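Local coordinates for type III secretion system effector protein ExoU (Pseudomonas fluorescens, PDB 4QMK), which probably acts as a patatin-like phospholipase toxin, delivered by type III secretion and directed to the plasma membrane by binding phosphatidylinositol 4,5-bisphosphate, at residues 221-233 and 260-273. Sequence-based numbering, arbitrary orientation.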
loop_
_atom_site.group_PDB
_atom_site.type_symbol
_atom_site.label_atom_id
_atom_site.label_comp_id
_atom_site.label_asym_id
_atom_site.label_seq_id
_atom_site.Cartn_x
_atom_site.Cartn_y
_atom_site.Cartn_z
ATOM N N ALA A 221 -13.314 15.934 6.392
ATOM C CA ALA A 221 -14.136 15.453 5.287
ATOM C C ALA A 221 -15.021 14.295 5.745
ATOM O O ALA A 221 -16.250 14.316 5.591
ATOM C CB ALA A 221 -13.255 15.003 4.140
ATOM N N GLY A 222 -14.397 13.311 6.362
ATOM C CA GLY A 222 -15.122 12.133 6.800
ATOM C C GLY A 222 -14.303 10.864 6.784
ATOM O O GLY A 222 -14.869 9.793 6.920
ATOM N N GLY A 223 -12.981 10.982 6.600
ATOM C CA GLY A 223 -12.073 9.834 6.624
ATOM C C GLY A 223 -11.816 9.383 8.052
ATOM O O GLY A 223 -11.868 10.170 8.982
ATOM N N GLY A 224 -11.586 8.103 8.241
ATOM C CA GLY A 224 -11.355 7.571 9.581
ATOM C C GLY A 224 -9.886 7.584 9.900
ATOM O O GLY A 224 -9.059 7.643 9.002
ATOM N N ALA A 225 -9.547 7.542 11.177
ATOM C CA ALA A 225 -8.140 7.472 11.563
ATOM C C ALA A 225 -7.524 6.100 11.226
ATOM O O ALA A 225 -8.185 5.054 11.349
ATOM C CB ALA A 225 -7.988 7.739 13.045
ATOM N N THR A 226 -6.273 6.128 10.777
ATOM C CA THR A 226 -5.521 4.913 10.541
ATOM C C THR A 226 -4.472 4.782 11.611
ATOM O O THR A 226 -4.247 5.706 12.390
ATOM C CB THR A 226 -4.805 4.917 9.200
ATOM O OG1 THR A 226 -3.967 6.082 9.107
ATOM C CG2 THR A 226 -5.804 4.891 8.061
ATOM N N PHE A 227 -3.814 3.633 11.636
ATOM C CA PHE A 227 -2.744 3.377 12.571
ATOM C C PHE A 227 -1.587 4.331 12.339
ATOM O O PHE A 227 -0.960 4.756 13.282
ATOM C CB PHE A 227 -2.233 1.926 12.428
ATOM C CG PHE A 227 -3.232 0.878 12.855
ATOM C CD1 PHE A 227 -3.322 0.491 14.136
ATOM C CD2 PHE A 227 -4.060 0.308 11.961
ATOM C CE1 PHE A 227 -4.246 -0.452 14.547
ATOM C CE2 PHE A 227 -4.996 -0.654 12.359
ATOM C CZ PHE A 227 -5.074 -1.036 13.642
ATOM N N ARG A 228 -1.320 4.678 11.085
ATOM C CA ARG A 228 -0.227 5.590 10.776
ATOM C C ARG A 228 -0.526 6.976 11.287
ATOM O O ARG A 228 0.397 7.688 11.652
ATOM C CB ARG A 228 0.113 5.687 9.266
ATOM C CG ARG A 228 1.522 6.277 9.025
ATOM C CD ARG A 228 1.758 6.876 7.629
ATOM N NE ARG A 228 1.674 5.912 6.519
ATOM C CZ ARG A 228 2.621 5.012 6.206
ATOM N NH1 ARG A 228 3.726 4.889 6.942
ATOM N NH2 ARG A 228 2.447 4.197 5.172
ATOM N N ASP A 229 -1.791 7.392 11.256
ATOM C CA ASP A 229 -2.140 8.701 11.753
ATOM C C ASP A 229 -1.830 8.764 13.200
ATOM O O ASP A 229 -1.282 9.754 13.680
ATOM C CB ASP A 229 -3.635 8.995 11.592
ATOM C CG ASP A 229 -4.030 9.224 10.177
ATOM O OD1 ASP A 229 -3.163 9.676 9.385
ATOM O OD2 ASP A 229 -5.201 8.930 9.837
ATOM N N LEU A 230 -2.259 7.734 13.918
ATOM C CA LEU A 230 -2.033 7.675 15.344
ATOM C C LEU A 230 -0.547 7.788 15.678
ATOM O O LEU A 230 -0.167 8.634 16.452
ATOM C CB LEU A 230 -2.667 6.406 15.934
ATOM C CG LEU A 230 -4.199 6.431 16.095
ATOM C CD1 LEU A 230 -4.686 5.185 16.805
ATOM C CD2 LEU A 230 -4.650 7.622 16.891
ATOM N N GLU A 231 0.290 6.985 15.040
ATOM C CA GLU A 231 1.740 7.066 15.245
ATOM C C GLU A 231 2.277 8.499 15.058
ATOM O O GLU A 231 2.993 9.012 15.906
ATOM C CB GLU A 231 2.458 6.134 14.275
ATOM C CG GLU A 231 3.970 6.300 14.194
ATOM C CD GLU A 231 4.513 5.702 12.895
ATOM O OE1 GLU A 231 4.335 6.340 11.824
ATOM O OE2 GLU A 231 5.118 4.599 12.938
ATOM N N VAL A 232 1.947 9.107 13.927
ATOM C CA VAL A 232 2.360 10.480 13.604
ATOM C C VAL A 232 1.858 11.506 14.622
ATOM O O VAL A 232 2.629 12.330 15.149
ATOM C CB VAL A 232 1.846 10.885 12.219
ATOM C CG1 VAL A 232 1.995 12.376 12.017
ATOM C CG2 VAL A 232 2.599 10.120 11.126
ATOM N N LEU A 233 0.573 11.414 14.930
ATOM C CA LEU A 233 -0.029 12.297 15.883
ATOM C C LEU A 233 0.568 12.172 17.277
ATOM O O LEU A 233 0.685 13.179 17.982
ATOM C CB LEU A 233 -1.511 11.996 15.959
ATOM C CG LEU A 233 -2.343 12.435 14.788
ATOM C CD1 LEU A 233 -3.795 12.047 15.025
ATOM C CD2 LEU A 233 -2.213 13.931 14.611
ATOM N N PHE A 260 -2.785 -5.885 13.825
ATOM C CA PHE A 260 -2.893 -4.648 13.099
ATOM C C PHE A 260 -2.123 -3.603 13.889
ATOM O O PHE A 260 -2.274 -3.524 15.089
ATOM C CB PHE A 260 -4.337 -4.217 13.038
ATOM C CG PHE A 260 -5.254 -5.179 12.331
ATOM C CD1 PHE A 260 -5.306 -5.210 10.951
ATOM C CD2 PHE A 260 -6.086 -5.957 13.027
ATOM C CE1 PHE A 260 -6.121 -6.101 10.288
ATOM C CE2 PHE A 260 -6.928 -6.850 12.389
ATOM C CZ PHE A 260 -6.937 -6.924 11.016
ATOM N N ASN A 261 -1.318 -2.805 13.224
ATOM C CA ASN A 261 -0.578 -1.699 13.834
ATOM C C ASN A 261 0.132 -0.846 12.748
ATOM O O ASN A 261 0.014 -1.131 11.545
ATOM C CB ASN A 261 0.431 -2.223 14.844
ATOM C CG ASN A 261 1.521 -3.124 14.212
ATOM O OD1 ASN A 261 1.832 -3.056 13.004
ATOM N ND2 ASN A 261 2.080 -3.980 15.035
ATOM N N ALA A 262 0.888 0.165 13.149
ATOM C CA ALA A 262 1.476 1.079 12.156
ATOM C C ALA A 262 2.527 0.426 11.274
ATOM O O ALA A 262 2.746 0.852 10.136
ATOM C CB ALA A 262 2.046 2.302 12.819
ATOM N N ASN A 263 3.166 -0.614 11.781
ATOM C CA ASN A 263 4.200 -1.282 11.016
ATOM C C ASN A 263 3.678 -2.269 9.947
ATOM O O ASN A 263 4.165 -2.265 8.813
ATOM C CB ASN A 263 5.212 -1.911 11.974
ATOM C CG ASN A 263 6.073 -0.855 12.687
ATOM O OD1 ASN A 263 5.870 0.366 12.522
ATOM N ND2 ASN A 263 7.029 -1.317 13.488
ATOM N N LEU A 264 2.658 -3.064 10.265
ATOM C CA LEU A 264 2.119 -4.035 9.293
ATOM C C LEU A 264 0.993 -3.515 8.414
ATOM O O LEU A 264 0.824 -3.978 7.270
ATOM C CB LEU A 264 1.574 -5.250 10.042
ATOM C CG LEU A 264 2.529 -6.219 10.728
ATOM C CD1 LEU A 264 1.879 -6.861 11.945
ATOM C CD2 LEU A 264 2.982 -7.275 9.731
ATOM N N THR A 265 0.179 -2.605 8.967
ATOM C CA THR A 265 -1.069 -2.141 8.316
ATOM C C THR A 265 -1.258 -0.641 8.573
ATOM O O THR A 265 -2.310 -0.210 9.035
ATOM C CB THR A 265 -2.281 -2.898 8.884
ATOM O OG1 THR A 265 -2.508 -2.532 10.270
ATOM C CG2 THR A 265 -2.032 -4.358 8.828
ATOM N N PRO A 266 -0.244 0.158 8.204
ATOM C CA PRO A 266 -0.244 1.570 8.456
ATOM C C PRO A 266 -1.477 2.299 7.968
ATOM O O PRO A 266 -2.015 3.147 8.696
ATOM C CB PRO A 266 0.985 2.064 7.706
ATOM C CG PRO A 266 1.262 1.047 6.657
ATOM C CD PRO A 266 0.863 -0.241 7.305
ATOM N N ASP A 267 -1.926 2.000 6.753
ATOM C CA ASP A 267 -3.031 2.737 6.168
ATOM C C ASP A 267 -4.412 2.137 6.468
ATOM O O ASP A 267 -5.395 2.480 5.833
ATOM C CB ASP A 267 -2.816 2.855 4.666
ATOM C CG ASP A 267 -1.497 3.572 4.304
ATOM O OD1 ASP A 267 -1.035 4.486 5.059
ATOM O OD2 ASP A 267 -0.934 3.212 3.233
ATOM N N MET A 268 -4.503 1.253 7.433
ATOM C CA MET A 268 -5.786 0.664 7.717
ATOM C C MET A 268 -6.571 1.437 8.733
ATOM O O MET A 268 -6.013 1.930 9.695
ATOM C CB MET A 268 -5.640 -0.739 8.265
ATOM C CG MET A 268 -6.969 -1.453 8.166
ATOM S SD MET A 268 -6.876 -3.000 8.926
ATOM C CE MET A 268 -8.382 -3.771 8.332
ATOM N N ASP A 269 -7.882 1.473 8.523
ATOM C CA ASP A 269 -8.817 2.132 9.380
ATOM C C ASP A 269 -8.863 1.373 10.665
ATOM O O ASP A 269 -8.952 0.134 10.656
ATOM C CB ASP A 269 -10.198 2.098 8.718
ATOM C CG ASP A 269 -11.227 2.868 9.491
ATOM O OD1 ASP A 269 -11.283 4.103 9.350
ATOM O OD2 ASP A 269 -12.006 2.242 10.236
ATOM N N ILE A 270 -8.800 2.087 11.783
ATOM C CA ILE A 270 -8.762 1.420 13.091
ATOM C C ILE A 270 -10.076 0.791 13.483
ATOM O O ILE A 270 -10.103 -0.231 14.175
ATOM C CB ILE A 270 -8.212 2.325 14.199
ATOM C CG1 ILE A 270 -9.119 3.505 14.493
ATOM C CG2 ILE A 270 -6.852 2.894 13.773
ATOM C CD1 ILE A 270 -8.564 4.410 15.587
ATOM N N GLY A 271 -11.175 1.385 13.030
ATOM C CA GLY A 271 -12.508 0.873 13.351
ATOM C C GLY A 271 -12.715 -0.486 12.748
ATOM O O GLY A 271 -13.136 -1.436 13.422
ATOM N N ARG A 272 -12.363 -0.574 11.482
ATOM C CA ARG A 272 -12.457 -1.813 10.733
ATOM C C ARG A 272 -11.551 -2.873 11.400
ATOM O O ARG A 272 -11.972 -4.027 11.562
ATOM C CB ARG A 272 -12.105 -1.517 9.264
ATOM C CG ARG A 272 -12.112 -2.669 8.260
ATOM C CD ARG A 272 -13.284 -3.625 8.391
ATOM N NE ARG A 272 -14.556 -3.014 8.052
ATOM C CZ ARG A 272 -15.107 -2.992 6.843
ATOM N NH1 ARG A 272 -14.520 -3.536 5.793
ATOM N NH2 ARG A 272 -16.272 -2.400 6.703
ATOM N N ALA A 273 -10.341 -2.471 11.830
ATOM C CA ALA A 273 -9.400 -3.371 12.484
ATOM C C ALA A 273 -9.987 -3.961 13.731
ATOM O O ALA A 273 -9.761 -5.145 14.039
ATOM C CB ALA A 273 -8.146 -2.623 12.883
HETATM O O HOH W 1 -9.937 5.434 7.625
HETATM O O HOH W 2 -11.268 4.771 11.899
HETATM O O HOH W 3 -2.634 6.052 6.619
HETATM O O HOH W 4 4.055 4.083 10.045
#
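F227 carries the apolar part of the contact, its ring slotted between the loop leaving strand 254-260 and the start of helix 270-278. I270 CG2 sits 4.0 Å from the ring centroid, almost on the normal, a CH-pi contact; the backbone at F260 and N261 covers the opposite face. With CG anti to the carbonyl carbon (chi1 -67°), the ring reaches inward until CZ lies 3.5 Å from A273 CB at its edge; the small alanine side chain lets the ring come this close to the helix. L230 CD1 meets I270 CD1, and L243 of strand 242-251 touches F227, L230 and I270.

Backbone bonds flank this plug. I270 N donates to A225 O (3.1 Å) and R228 N to P266 O (2.9 Å); between them, F227 N reaches M268 O only weakly. Both helices are capped beside their joint by side-chain oxygens offered to their first amides: T226 and D229 form a capping box, while D269 OD2 accepts from R272 N and also pairs with R189.

Charge marks the exposed margin. P266 presents its apolar CB to one guanidinium face of R228, 3.6 Å from the plane. R228 also forms a salt bridge with D267 OD1, NE 3.4 Å away, whose hydrogen bonds from NE and NH2 are both weak, the guanidinium and carboxylate planes 58° apart. Waters join T226 OG1 to D267 OD1 and A225 O to D269 OD1.

The chemistry thus combines a buried aromatic centre, backbone bonds and caps beside it, and a charged pair at the exposed edge; the backbone bonds set the register of two helix starts in the patatin-like region, while the exposed pair probably adds less.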